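Local coordinates for protein cytochrome c, mono-and diheme variant (Methylophaga aminisulfidivorans MP, PDB 7C90) that probably carries electrons in the methanol oxidation system of a marine methylotroph, by way of a covalently bound heme c with axial iron ligands, at residues A[33-38]-A[42-47]; A[55-60]-A[67-72]; A[109-114]-A[126-131]. One frame throughout, in Å; residues are numbered along the deposited sequence.

In the fold
Interaction 3 is the buried contact of the three; interactions 1 and 2 lie at the surface. Interaction 1 is a tight loop near the start of the ordered chain, its arms joined by backbone bonds, while interaction 2 joins the start of helix 57-65 to the loop after that helix through apolar packing and two waters, with no direct hydrogen bond. In interaction 3 the two segments meet sparingly and are joined mainly through one heme propionate that both reach; 109-114 also holds the other. Helix 117-126 connects the first and third contacts: it packs under Phe36 and Leu47 and runs into Gly126, beside Asn38 and Leu45. Interactions 2 and 3 lie on opposite sides of the chain's centre.

Interaction 1 of 3, residues A[33-38]-A[42-47]; sequences QLVFRN and GDVLDL
Phe36 and Asn38 bond through their backbones to Leu45 and Asp43, across a tight loop that turns at Thr39 to Thr41. Backbone hydrogen bonds form its frame. Leu45 N gives an almost straight bond (179°) to Phe36 O at 2.7 Å, and Asn38 N reaches Asp43 O, also at 2.7 Å. These two bonds flank the single bridge between Arg37 and Val44. Nearer the turn, Gly42 N meets Asn38 O at 3.0 Å, a more bent bond. Gly42 itself has positive phi (72°), which a glycine adopts readily.

Apolar contacts lie on two sides of this frame. On one, Leu47 CD1 presses over a face of the Phe36 ring, 3.3 Å from Phe36 CD2, a tight fit with the two side chains crossing at about a right angle. Beside it, Phe36 CB touches Leu45 CB, and Leu45 CG lies against the Asn38 peptide. On the other, Val35 CG1 meets Val44 CG2 at 4.1 Å.

Charged and polar side chains add less across the contact. The Arg37 chain extends from CG to NE, and its NH1 makes a weak hydrogen bond to Gly42 O at 3.4 Å, with the oxygen at the edge of the guanidinium plane; Val35 CG1 lies over one face of that group. Asn38, its CG anti to the backbone N (chi1 -176°), turns OD1 back to accept from Val40 N and Thr41 N within the turn.

Helix 117-126 backs the apolar side: Phe36 rests on Lys118 and Glu122, Leu47 on Phe121 and Tyr125, while Arg37 N is hydrogen-bonded to Glu122 OE2 and Asp46 O to Tyr125 OH. Main-chain bonds therefore set the loop's shape, and apolar packing and hydrogen bonds together join it to the helix.

Interaction 2 of 3, residues A[55-60]-A[67-72]; sequences KTEAVE and ENLYNT
Ala58, in the first turn of helix 57-65, packs its methyl group on Tyr70, in the loop that leads from this helix to helix 74-87. The contact is a CH-pi interaction: Ala58 CB lies 3.6 Å from the centroid of the Tyr70 ring, 25° off the ring normal, and is displaced toward the hydroxyl end, with Tyr70 CZ its nearest ring atom at 3.3 Å. Tyr70 CB does not point straight at the helix; the length of the side chain carries the phenol under the methyl. Leu69 adds a looser contact, its CD1 lying 4.1 Å from Glu57 OE2 with the two side chains crossing at about a right angle.

Each segment is braced by a side-chain-to-backbone bond. Thr56 is the N-cap of helix 57-65, with OG1 turned by its first torsion (69°) to accept from Val59 N at 3.2 Å. In the loop Asn68 OD1 accepts from Tyr70 N, an Asx turn in which the donor stands above the carboxamide plane.

Two waters bridge the halves. One donates to Ala58 O at 2.7 Å and to Glu67 O, and accepts from Leu69 N. The other accepts from Ala58 N and donates to Tyr70 OH at 2.8 Å.

Asp142 of helix 141-153 has OD1 bonded to both Tyr70 OH and Thr56 OG1. With Tyr70 replaced by an alanine, the Ala58 methyl would probably lose the ring it packs on, and Asp142 OD1 and the second water one partner each. The Tyr70 ring also meets that of His146 on the same helix.

Interaction 3 of 3, residues A[109-114]-A[126-131]; sequences YTYPKN and GGARSM. With HEC (heme c), chain E.
Tyr111 and Arg129 cross at a slant beside one heme propionate, the phenol ring and the guanidinium plane 40° apart. Tyr111 OH lies 3.3 Å from Arg129 NE, and a water joins them: it donates to Tyr111 OH and to heme O1D, the latter at 2.7 Å, and accepts from Arg129 NE, lying in the guanidinium plane at its edge. Arg129 NH1 is hydrogen-bonded to Phe182 O of the second subunit. Ala128 brings its CB obliquely to the Tyr111 ring, 4.0 Å from Tyr111 CE2.

The propionate oxygen O2D lies in the plane of the phenol, at its edge. It accepts from Tyr111 OH, though the modelled length is implausibly short and its value doubtful, and from Arg129 N at 3.0 Å. Both segments thus approach the same oxygen, the backbone N-H by the more reliable bond.

This is the propionate end of a c-type cytochrome pocket, in which Cys88 and Cys91 bind the heme covalently and His92 and Met132 ligate the iron; Met132 directly follows the segment 126-131. Of the two segments, 109-114 supplies the hydrogen bonds to the other propionate. Tyr111 N donates to heme O1A at 3.0 Å and Asn114 ND2 to the same oxygen at 2.7 Å, while Thr110 N donates to heme O2A at 2.7 Å. The N-H donors and Arg129, reached through the water, would probably favour ionised propionates in this buried place, as would a calcium ion bound about 4 Å from the Tyr111 side chain.

A second-shell bond and a packing contact help to place these groups. Asn114 OD1 is bonded to Thr123 OG1 of helix 117-126, which helps to fix the turn of the amide that presents ND2 to the heme. Thr110 CG2 lies over one face of the Tyr111 ring, toward its rim.

Interaction 1 of 3, residues A[33-38]-A[42-47]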
loop_
_atom_site.group_PDB
_atom_site.type_symbol
_atom_site.label_atom_id
_atom_site.label_comp_id
_atom_site.label_asym_id
_atom_site.label_seq_id
_atom_site.Cartn_x
_atom_site.Cartn_y
_atom_site.Cartn_z
ATOM N N GLN A 33 22.405 -1.845 -29.695
ATOM C CA GLN A 33 21.302 -2.835 -29.577
ATOM C C GLN A 33 21.058 -3.094 -28.088
ATOM O O GLN A 33 21.449 -4.147 -27.609
ATOM C CB GLN A 33 21.691 -4.076 -30.376
ATOM C CG GLN A 33 20.936 -5.327 -29.987
ATOM C CD GLN A 33 19.518 -5.276 -30.487
ATOM O OE1 GLN A 33 18.715 -4.481 -30.027
ATOM N NE2 GLN A 33 19.213 -6.118 -31.457
ATOM N N LEU A 34 20.443 -2.134 -27.398
ATOM C CA LEU A 34 20.182 -2.232 -25.944
ATOM C C LEU A 34 19.103 -3.276 -25.635
ATOM O O LEU A 34 18.074 -3.278 -26.285
ATOM C CB LEU A 34 19.743 -0.865 -25.427
ATOM C CG LEU A 34 20.862 0.119 -25.117
ATOM C CD1 LEU A 34 20.349 1.268 -24.278
ATOM C CD2 LEU A 34 21.992 -0.566 -24.393
ATOM N N VAL A 35 19.365 -4.123 -24.647
ATOM C CA VAL A 35 18.359 -5.104 -24.168
ATOM C C VAL A 35 17.689 -4.536 -22.911
ATOM O O VAL A 35 18.325 -4.468 -21.890
ATOM C CB VAL A 35 18.975 -6.489 -23.926
ATOM C CG1 VAL A 35 17.920 -7.510 -23.555
ATOM C CG2 VAL A 35 19.771 -6.961 -25.118
ATOM N N PHE A 36 16.435 -4.118 -23.026
ATOM C CA PHE A 36 15.680 -3.603 -21.860
ATOM C C PHE A 36 14.965 -4.771 -21.182
ATOM O O PHE A 36 14.266 -5.516 -21.851
ATOM C CB PHE A 36 14.730 -2.488 -22.279
ATOM C CG PHE A 36 15.425 -1.245 -22.753
ATOM C CD1 PHE A 36 15.830 -0.277 -21.864
ATOM C CD2 PHE A 36 15.718 -1.066 -24.087
ATOM C CE1 PHE A 36 16.480 0.860 -22.304
ATOM C CE2 PHE A 36 16.372 0.071 -24.519
ATOM C CZ PHE A 36 16.748 1.031 -23.628
ATOM N N ARG A 37 15.155 -4.895 -19.872
ATOM C CA ARG A 37 14.584 -6.036 -19.129
ATOM C C ARG A 37 13.730 -5.587 -17.943
ATOM O O ARG A 37 14.050 -4.610 -17.304
ATOM C CB ARG A 37 15.696 -6.970 -18.652
ATOM C CG ARG A 37 16.624 -7.472 -19.745
ATOM C CD ARG A 37 17.503 -8.600 -19.262
ATOM N NE ARG A 37 18.326 -9.179 -20.308
ATOM C CZ ARG A 37 18.015 -10.260 -21.011
ATOM N NH1 ARG A 37 16.885 -10.902 -20.797
ATOM N NH2 ARG A 37 18.842 -10.704 -21.937
ATOM N N ASN A 38 12.659 -6.333 -17.725
ATOM C CA ASN A 38 11.730 -6.222 -16.585
ATOM C C ASN A 38 12.513 -6.356 -15.261
ATOM O O ASN A 38 13.310 -7.285 -15.092
ATOM C CB ASN A 38 10.602 -7.230 -16.750
ATOM C CG ASN A 38 9.566 -7.086 -15.663
ATOM O OD1 ASN A 38 9.839 -7.408 -14.512
ATOM N ND2 ASN A 38 8.396 -6.570 -16.016
ATOM N N GLY A 42 12.936 -10.254 -15.225
ATOM C CA GLY A 42 14.080 -10.400 -16.139
ATOM C C GLY A 42 13.627 -10.604 -17.588
ATOM O O GLY A 42 14.477 -10.637 -18.451
ATOM N N ASP A 43 12.329 -10.682 -17.878
ATOM C CA ASP A 43 11.834 -10.766 -19.284
ATOM C C ASP A 43 12.239 -9.512 -20.065
ATOM O O ASP A 43 12.282 -8.405 -19.478
ATOM C CB ASP A 43 10.312 -10.894 -19.379
ATOM C CG ASP A 43 9.725 -12.197 -18.845
ATOM O OD1 ASP A 43 10.490 -13.190 -18.685
ATOM O OD2 ASP A 43 8.490 -12.204 -18.597
ATOM N N VAL A 44 12.447 -9.676 -21.372
ATOM C CA VAL A 44 12.727 -8.555 -22.305
ATOM C C VAL A 44 11.493 -7.670 -22.392
ATOM O O VAL A 44 10.376 -8.194 -22.477
ATOM C CB VAL A 44 13.162 -9.057 -23.695
ATOM C CG1 VAL A 44 13.151 -7.927 -24.723
ATOM C CG2 VAL A 44 14.527 -9.728 -23.606
ATOM N N LEU A 45 11.723 -6.362 -22.339
ATOM C CA LEU A 45 10.693 -5.330 -22.528
ATOM C C LEU A 45 10.693 -4.996 -24.022
ATOM O O LEU A 45 11.774 -4.682 -24.548
ATOM C CB LEU A 45 11.041 -4.104 -21.677
ATOM C CG LEU A 45 10.924 -4.266 -20.160
ATOM C CD1 LEU A 45 11.283 -2.955 -19.460
ATOM C CD2 LEU A 45 9.528 -4.690 -19.736
ATOM N N ASP A 46 9.544 -5.194 -24.658
ATOM C CA ASP A 46 9.180 -4.752 -26.024
ATOM C C ASP A 46 8.764 -3.280 -25.945
ATOM O O ASP A 46 7.655 -2.986 -25.488
ATOM C CB ASP A 46 8.046 -5.628 -26.581
ATOM C CG ASP A 46 7.663 -5.329 -28.032
ATOM O OD1 ASP A 46 8.131 -4.301 -28.572
ATOM O OD2 ASP A 46 6.893 -6.136 -28.619
ATOM N N LEU A 47 9.628 -2.379 -26.376
ATOM C CA LEU A 47 9.420 -0.924 -26.196
ATOM C C LEU A 47 8.393 -0.382 -27.195
ATOM O O LEU A 47 7.915 0.743 -26.969
ATOM C CB LEU A 47 10.787 -0.243 -26.311
ATOM C CG LEU A 47 11.731 -0.538 -25.148
ATOM C CD1 LEU A 47 12.926 0.395 -25.164
ATOM C CD2 LEU A 47 11.029 -0.407 -23.821
#

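Interaction 2 of 3, residues A[55-60]-A[67-72]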
loop_
_atom_site.group_PDB
_atom_site.type_symbol
_atom_site.label_atom_id
_atom_site.label_comp_id
_atom_site.label_asym_id
_atom_site.label_seq_id
_atom_site.Cartn_x
_atom_site.Cartn_y
_atom_site.Cartn_z
ATOM N N LYS A 55 7.784 10.841 -31.766
ATOM C CA LYS A 55 9.067 10.098 -31.610
ATOM C C LYS A 55 10.211 11.103 -31.431
ATOM O O LYS A 55 10.927 11.344 -32.400
ATOM C CB LYS A 55 9.300 9.176 -32.813
ATOM C CG LYS A 55 10.560 8.318 -32.749
ATOM C CD LYS A 55 10.796 7.639 -31.406
ATOM C CE LYS A 55 11.012 6.144 -31.528
ATOM N NZ LYS A 55 12.324 5.835 -32.140
ATOM N N THR A 56 10.391 11.624 -30.215
ATOM C CA THR A 56 11.248 12.790 -29.890
ATOM C C THR A 56 12.732 12.405 -29.956
ATOM O O THR A 56 13.047 11.205 -30.004
ATOM C CB THR A 56 10.909 13.329 -28.499
ATOM O OG1 THR A 56 11.349 12.342 -27.565
ATOM C CG2 THR A 56 9.433 13.597 -28.313
ATOM N N GLU A 57 13.609 13.409 -29.919
ATOM C CA GLU A 57 15.081 13.242 -29.943
ATOM C C GLU A 57 15.537 12.565 -28.636
ATOM O O GLU A 57 16.400 11.692 -28.703
ATOM C CB GLU A 57 15.741 14.607 -30.144
ATOM C CG GLU A 57 17.254 14.562 -30.028
ATOM C CD GLU A 57 17.954 15.909 -29.963
ATOM O OE1 GLU A 57 17.265 16.939 -29.832
ATOM O OE2 GLU A 57 19.197 15.909 -30.006
ATOM N N ALA A 58 14.999 12.967 -27.479
ATOM C CA ALA A 58 15.309 12.348 -26.170
ATOM C C ALA A 58 14.967 10.854 -26.207
ATOM O O ALA A 58 15.797 10.030 -25.762
ATOM C CB ALA A 58 14.591 13.060 -25.060
ATOM N N VAL A 59 13.817 10.482 -26.760
ATOM C CA VAL A 59 13.414 9.048 -26.783
ATOM C C VAL A 59 14.361 8.298 -27.728
ATOM O O VAL A 59 14.884 7.227 -27.337
ATOM C CB VAL A 59 11.929 8.886 -27.140
ATOM C CG1 VAL A 59 11.592 7.460 -27.544
ATOM C CG2 VAL A 59 11.031 9.362 -25.999
ATOM N N GLU A 60 14.612 8.815 -28.925
ATOM C CA GLU A 60 15.495 8.093 -29.890
ATOM C C GLU A 60 16.890 7.961 -29.253
ATOM O O GLU A 60 17.475 6.843 -29.271
ATOM C CB GLU A 60 15.487 8.781 -31.260
ATOM C CG GLU A 60 16.407 8.120 -32.282
ATOM C CD GLU A 60 16.585 8.894 -33.585
ATOM O OE1 GLU A 60 15.588 9.454 -34.084
ATOM O OE2 GLU A 60 17.734 8.948 -34.094
ATOM N N GLU A 67 20.880 6.925 -22.080
ATOM C CA GLU A 67 21.123 8.267 -21.494
ATOM C C GLU A 67 19.850 9.109 -21.642
ATOM O O GLU A 67 19.248 9.082 -22.722
ATOM C CB GLU A 67 22.296 8.980 -22.161
ATOM C CG GLU A 67 22.567 10.357 -21.556
ATOM C CD GLU A 67 23.772 11.114 -22.098
ATOM O OE1 GLU A 67 24.045 11.004 -23.319
ATOM O OE2 GLU A 67 24.438 11.813 -21.292
ATOM N N ASN A 68 19.472 9.843 -20.588
ATOM C CA ASN A 68 18.256 10.699 -20.556
ATOM C C ASN A 68 18.666 12.160 -20.777
ATOM O O ASN A 68 19.150 12.751 -19.826
ATOM C CB ASN A 68 17.486 10.527 -19.242
ATOM C CG ASN A 68 16.201 11.329 -19.241
ATOM O OD1 ASN A 68 15.917 12.032 -20.215
ATOM N ND2 ASN A 68 15.418 11.210 -18.181
ATOM N N LEU A 69 18.515 12.688 -22.000
ATOM C CA LEU A 69 18.912 14.066 -22.364
ATOM C C LEU A 69 18.171 15.062 -21.485
ATOM O O LEU A 69 18.646 16.190 -21.406
ATOM C CB LEU A 69 18.551 14.371 -23.821
ATOM C CG LEU A 69 19.402 13.696 -24.885
ATOM C CD1 LEU A 69 19.061 14.260 -26.257
ATOM C CD2 LEU A 69 20.885 13.825 -24.566
ATOM N N TYR A 70 17.014 14.708 -20.921
ATOM C CA TYR A 70 16.207 15.703 -20.168
ATOM C C TYR A 70 16.802 15.959 -18.785
ATOM O O TYR A 70 16.326 16.924 -18.198
ATOM C CB TYR A 70 14.730 15.327 -20.042
ATOM C CG TYR A 70 13.945 15.291 -21.329
ATOM C CD1 TYR A 70 14.043 16.291 -22.300
ATOM C CD2 TYR A 70 13.075 14.246 -21.566
ATOM C CE1 TYR A 70 13.291 16.238 -23.467
ATOM C CE2 TYR A 70 12.306 14.182 -22.713
ATOM C CZ TYR A 70 12.410 15.183 -23.668
ATOM O OH TYR A 70 11.637 15.077 -24.787
ATOM N N ASN A 71 17.796 15.190 -18.307
ATOM C CA ASN A 71 18.377 15.403 -16.957
ATOM C C ASN A 71 18.877 16.848 -16.769
ATOM O O ASN A 71 18.934 17.288 -15.603
ATOM C CB ASN A 71 19.481 14.394 -16.625
ATOM C CG ASN A 71 18.916 13.016 -16.354
ATOM O OD1 ASN A 71 17.716 12.885 -16.107
ATOM N ND2 ASN A 71 19.755 11.991 -16.424
ATOM N N THR A 72 19.275 17.550 -17.833
ATOM C CA THR A 72 19.933 18.888 -17.751
ATOM C C THR A 72 18.964 19.986 -18.211
ATOM O O THR A 72 19.373 21.152 -18.241
ATOM C CB THR A 72 21.249 18.901 -18.546
ATOM O OG1 THR A 72 21.030 18.372 -19.853
ATOM C CG2 THR A 72 22.335 18.070 -17.906
HETATM O O HOH W 1 17.622 10.933 -24.006
HETATM O O HOH W 2 13.096 15.340 -27.179
#

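Interaction 3 of 3, residues A[109-114]-A[126-131]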
loop_
_atom_site.group_PDB
_atom_site.type_symbol
_atom_site.label_atom_id
_atom_site.label_comp_id
_atom_site.label_asym_id
_atom_site.label_seq_id
_atom_site.Cartn_x
_atom_site.Cartn_y
_atom_site.Cartn_z
ATOM N N TYR A 109 17.937 1.992 -2.462
ATOM C CA TYR A 109 17.219 1.371 -3.610
ATOM C C TYR A 109 16.698 -0.019 -3.203
ATOM O O TYR A 109 17.418 -0.828 -2.590
ATOM C CB TYR A 109 18.136 1.295 -4.844
ATOM C CG TYR A 109 18.536 2.640 -5.399
ATOM C CD1 TYR A 109 17.705 3.316 -6.280
ATOM C CD2 TYR A 109 19.704 3.285 -4.982
ATOM C CE1 TYR A 109 18.025 4.572 -6.764
ATOM C CE2 TYR A 109 20.039 4.550 -5.450
ATOM C CZ TYR A 109 19.207 5.188 -6.363
ATOM O OH TYR A 109 19.488 6.446 -6.836
ATOM N N THR A 110 15.470 -0.320 -3.597
ATOM C CA THR A 110 14.956 -1.697 -3.612
ATOM C C THR A 110 15.710 -2.502 -4.682
ATOM O O THR A 110 16.123 -3.649 -4.401
ATOM C CB THR A 110 13.442 -1.672 -3.804
ATOM O OG1 THR A 110 12.962 -0.687 -2.889
ATOM C CG2 THR A 110 12.824 -3.035 -3.618
ATOM N N TYR A 111 15.861 -1.928 -5.876
ATOM C CA TYR A 111 16.563 -2.523 -7.029
ATOM C C TYR A 111 17.737 -1.624 -7.388
ATOM O O TYR A 111 17.554 -0.475 -7.772
ATOM C CB TYR A 111 15.564 -2.738 -8.162
ATOM C CG TYR A 111 14.294 -3.453 -7.765
ATOM C CD1 TYR A 111 14.267 -4.832 -7.641
ATOM C CD2 TYR A 111 13.127 -2.764 -7.510
ATOM C CE1 TYR A 111 13.112 -5.503 -7.270
ATOM C CE2 TYR A 111 11.956 -3.422 -7.164
ATOM C CZ TYR A 111 11.945 -4.799 -7.059
ATOM O OH TYR A 111 10.809 -5.453 -6.674
ATOM N N PRO A 112 18.993 -2.099 -7.228
ATOM C CA PRO A 112 20.176 -1.260 -7.471
ATOM C C PRO A 112 20.314 -0.653 -8.885
ATOM O O PRO A 112 20.849 0.475 -9.034
ATOM C CB PRO A 112 21.359 -2.210 -7.153
ATOM C CG PRO A 112 20.792 -3.618 -7.224
ATOM C CD PRO A 112 19.335 -3.470 -6.821
ATOM N N LYS A 113 19.800 -1.336 -9.915
ATOM C CA LYS A 113 19.821 -0.797 -11.307
ATOM C C LYS A 113 19.101 0.552 -11.364
ATOM O O LYS A 113 19.337 1.279 -12.331
ATOM C CB LYS A 113 19.172 -1.773 -12.296
ATOM C CG LYS A 113 17.670 -1.942 -12.129
ATOM C CD LYS A 113 17.118 -2.985 -13.097
ATOM C CE LYS A 113 15.864 -2.537 -13.800
ATOM N NZ LYS A 113 15.361 -3.517 -14.795
ATOM N N ASN A 114 18.226 0.877 -10.402
ATOM C CA ASN A 114 17.430 2.126 -10.456
ATOM C C ASN A 114 18.335 3.338 -10.168
ATOM O O ASN A 114 17.877 4.473 -10.399
ATOM C CB ASN A 114 16.155 2.052 -9.604
ATOM C CG ASN A 114 15.149 1.080 -10.193
ATOM O OD1 ASN A 114 15.048 0.958 -11.424
ATOM N ND2 ASN A 114 14.416 0.371 -9.336
ATOM N N GLY A 126 8.041 -1.142 -17.349
ATOM C CA GLY A 126 7.680 -2.568 -17.179
ATOM C C GLY A 126 7.078 -2.877 -15.819
ATOM O O GLY A 126 6.537 -3.944 -15.669
ATOM N N GLY A 127 7.144 -1.954 -14.865
ATOM C CA GLY A 127 6.603 -2.151 -13.517
ATOM C C GLY A 127 7.521 -3.014 -12.665
ATOM O O GLY A 127 8.570 -3.422 -13.115
ATOM N N ALA A 128 7.148 -3.217 -11.431
ATOM C CA ALA A 128 7.883 -4.058 -10.464
ATOM C C ALA A 128 6.842 -4.945 -9.786
ATOM O O ALA A 128 5.978 -5.437 -10.529
ATOM C CB ALA A 128 8.685 -3.176 -9.522
ATOM N N ARG A 129 6.920 -5.160 -8.469
ATOM C CA ARG A 129 6.013 -6.070 -7.724
ATOM C C ARG A 129 4.758 -5.306 -7.314
ATOM O O ARG A 129 4.795 -4.060 -7.286
ATOM C CB ARG A 129 6.652 -6.580 -6.423
ATOM C CG ARG A 129 7.736 -7.625 -6.626
ATOM C CD ARG A 129 8.229 -8.184 -5.304
ATOM N NE ARG A 129 9.670 -8.274 -5.425
ATOM C CZ ARG A 129 10.303 -9.207 -6.114
ATOM N NH1 ARG A 129 9.623 -10.173 -6.705
ATOM N NH2 ARG A 129 11.620 -9.187 -6.178
ATOM N N SER A 130 3.722 -6.045 -6.947
ATOM C CA SER A 130 2.575 -5.556 -6.142
ATOM C C SER A 130 1.947 -4.361 -6.869
ATOM O O SER A 130 1.756 -4.462 -8.080
ATOM C CB SER A 130 3.050 -5.243 -4.730
ATOM O OG SER A 130 1.958 -5.086 -3.829
ATOM N N MET A 131 1.758 -3.256 -6.164
ATOM C CA MET A 131 1.087 -2.042 -6.685
ATOM C C MET A 131 1.961 -1.244 -7.656
ATOM O O MET A 131 1.510 -0.228 -8.098
ATOM C CB MET A 131 0.720 -1.134 -5.514
ATOM C CG MET A 131 0.217 -1.884 -4.330
ATOM S SD MET A 131 -1.516 -2.153 -4.555
ATOM C CE MET A 131 -2.066 -0.459 -4.679
HETATM FE FE HEC E . 6.298 3.101 -7.991
HETATM C CHA HEC E . 8.591 0.892 -6.678
HETATM C CHB HEC E . 8.762 4.758 -9.562
HETATM C CHC HEC E . 3.922 4.928 -9.665
HETATM C CHD HEC E . 3.920 1.886 -5.873
HETATM N NA HEC E . 8.320 2.808 -8.119
HETATM C C1A HEC E . 9.098 1.928 -7.523
HETATM C C2A HEC E . 10.536 2.023 -7.848
HETATM C C3A HEC E . 10.581 3.160 -8.752
HETATM C C4A HEC E . 9.168 3.603 -8.780
HETATM C CMA HEC E . 11.725 3.845 -9.414
HETATM C CAA HEC E . 11.657 1.160 -7.406
HETATM C CBA HEC E . 12.405 2.033 -6.413
HETATM C CGA HEC E . 13.659 1.380 -5.932
HETATM O O1A HEC E . 14.190 0.498 -6.631
HETATM O O2A HEC E . 14.061 1.714 -4.787
HETATM N NB HEC E . 6.359 4.594 -9.383
HETATM C C1B HEC E . 7.422 5.187 -9.855
HETATM C C2B HEC E . 7.158 6.303 -10.787
HETATM C C3B HEC E . 5.700 6.325 -10.842
HETATM C C4B HEC E . 5.323 5.238 -9.951
HETATM C CMB HEC E . 8.165 7.175 -11.482
HETATM C CAB HEC E . 4.816 7.270 -11.661
HETATM C CBB HEC E . 4.927 6.994 -13.119
HETATM N NC HEC E . 4.287 3.361 -7.791
HETATM C C1C HEC E . 3.498 4.095 -8.588
HETATM C C2C HEC E . 2.068 4.098 -8.234
HETATM C C3C HEC E . 2.078 3.176 -7.092
HETATM C C4C HEC E . 3.469 2.793 -6.900
HETATM C CMC HEC E . 0.998 4.860 -8.938
HETATM C CAC HEC E . 0.844 2.885 -6.277
HETATM C CBC HEC E . -0.320 2.384 -7.086
HETATM N ND HEC E . 6.282 1.660 -6.508
HETATM C C1D HEC E . 5.257 1.308 -5.754
HETATM C C2D HEC E . 5.517 0.220 -4.832
HETATM C C3D HEC E . 6.906 -0.099 -5.061
HETATM C C4D HEC E . 7.244 0.840 -6.133
HETATM C CMD HEC E . 4.543 -0.408 -3.910
HETATM C CAD HEC E . 7.725 -1.177 -4.482
HETATM C CBD HEC E . 7.644 -2.289 -5.539
HETATM C CGD HEC E . 8.744 -3.336 -5.507
HETATM O O1D HEC E . 9.466 -3.432 -4.499
HETATM O O2D HEC E . 8.897 -4.129 -6.476
HETATM O O HOH W 3 10.243 -5.910 -3.839
#